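Local coordinates for protein UL144 (Macacine herpesvirus 1, PDB 6NYP) that probably binds the inhibitory receptor BTLA, acting as a viral mimic of the TNF-receptor family member HVEM, at residues Q27-Q30 against Y31-T34. Numbering follows the deposited sequence.
Sequences QCTQ and YTST
Thr-29 and Thr-32 face each other across a tight reversal of the chain, their hydroxyls joined by a hydrogen bond of 2.6 Å between Thr-29 OG1 and Thr-32 OG1; the proton may sit on either oxygen. In each threonine the first torsion tucks the hydroxyl over its own backbone, flanked by N and C, which sets the two oxygens together on one side of the turn and directs Thr-29 OG1 towards the N-H of Tyr-31. That amide is accepted at 3.3 Å from Tyr-31 N to Thr-29 OG1, with an N-H...O angle of 154°, so threonine suits this place by supplying an oxygen that reaches a backbone N-H in the turn. The direct backbone links are slacker: a weak bond runs from Thr-32 N to Thr-29 O, and another from Thr-29 N to Thr-32 O.

At the apex, Gln-30 stretches its extended chain alongside the Tyr-31 ring, the two running out together from the turn. Its OE1 lies 3.8 Å from Tyr-31 CE1, and the amide plane is turned 49° from the ring. The ring offers the glutamine a flank, while Gln-30 also packs on a basic side chain of another protein's chain, a neighbour its polar amide suits. Farther back, Cys-28 CA makes a CH...O contact with Ser-33 O, while Cys-28 CB lies 3.3 Å from Thr-32 O and 3.5 Å from Thr-34 OG1. This buried cysteine is tied by a disulfide to Cys-15, and Thr-34 OG1 is hydrogen-bonded to Pro-16 O, binding both legs of the reversal to the same neighbouring part of the chain.

Ser-33 OG bonds to the partner protein's backbone, and Thr-34 pairs antiparallel with a strand of that chain, extending the sheet across the interface. With Gln-30 and Tyr-31 at its corners, the reversal is a type I beta turn containing an ST turn, within the disulfide-braced loops characteristic of TNF-receptor-like cysteine-rich modules.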
# COMPACT_ATOMS: atom_id res chain seq x y z
N GLN F 27 -7.14 -10.72 0.58
CA GLN F 27 -6.42 -10.88 -0.71
C GLN F 27 -6.97 -9.85 -1.70
O GLN F 27 -8.19 -9.57 -1.63
CB GLN F 27 -6.61 -12.29 -1.28
CG GLN F 27 -6.53 -13.43 -0.28
CD GLN F 27 -6.03 -14.70 -0.92
OE1 GLN F 27 -5.19 -15.40 -0.37
NE2 GLN F 27 -6.53 -14.99 -2.11
N CYS F 28 -6.13 -9.33 -2.59
CA CYS F 28 -6.55 -8.44 -3.70
C CYS F 28 -7.24 -9.30 -4.78
O CYS F 28 -7.10 -10.53 -4.73
CB CYS F 28 -5.38 -7.67 -4.29
SG CYS F 28 -4.52 -8.52 -5.64
N THR F 29 -7.97 -8.66 -5.69
CA THR F 29 -8.42 -9.24 -6.98
C THR F 29 -7.81 -8.39 -8.09
O THR F 29 -7.07 -7.44 -7.77
CB THR F 29 -9.95 -9.31 -7.08
OG1 THR F 29 -10.48 -8.00 -7.32
CG2 THR F 29 -10.58 -9.90 -5.83
N GLN F 30 -8.12 -8.69 -9.35
CA GLN F 30 -7.61 -7.92 -10.51
C GLN F 30 -8.07 -6.46 -10.41
O GLN F 30 -7.36 -5.58 -10.92
CB GLN F 30 -8.09 -8.56 -11.81
CG GLN F 30 -7.40 -8.00 -13.04
CD GLN F 30 -7.95 -8.59 -14.31
OE1 GLN F 30 -8.82 -9.45 -14.29
NE2 GLN F 30 -7.42 -8.13 -15.43
N TYR F 31 -9.22 -6.22 -9.77
CA TYR F 31 -9.91 -4.90 -9.75
C TYR F 31 -9.88 -4.25 -8.36
O TYR F 31 -10.31 -3.09 -8.27
CB TYR F 31 -11.37 -5.08 -10.20
CG TYR F 31 -11.53 -5.46 -11.65
CD1 TYR F 31 -11.52 -6.78 -12.06
CD2 TYR F 31 -11.70 -4.48 -12.61
CE1 TYR F 31 -11.64 -7.12 -13.40
CE2 TYR F 31 -11.84 -4.80 -13.95
CZ TYR F 31 -11.82 -6.13 -14.34
OH TYR F 31 -11.96 -6.46 -15.66
N THR F 32 -9.41 -4.95 -7.32
CA THR F 32 -9.52 -4.50 -5.91
C THR F 32 -8.17 -4.56 -5.18
O THR F 32 -7.26 -5.27 -5.64
CB THR F 32 -10.53 -5.32 -5.11
OG1 THR F 32 -10.12 -6.69 -5.15
CG2 THR F 32 -11.94 -5.15 -5.62
N SER F 33 -8.11 -3.85 -4.06
CA SER F 33 -6.93 -3.65 -3.18
C SER F 33 -6.68 -4.87 -2.29
O SER F 33 -7.62 -5.66 -2.08
CB SER F 33 -7.15 -2.42 -2.34
OG SER F 33 -8.53 -2.26 -2.07
N THR F 34 -5.46 -4.99 -1.77
CA THR F 34 -5.07 -5.88 -0.65
C THR F 34 -5.45 -5.19 0.66
O THR F 34 -5.28 -3.96 0.73
CB THR F 34 -3.55 -6.10 -0.64
OG1 THR F 34 -3.09 -6.41 -1.96
CG2 THR F 34 -3.12 -7.19 0.32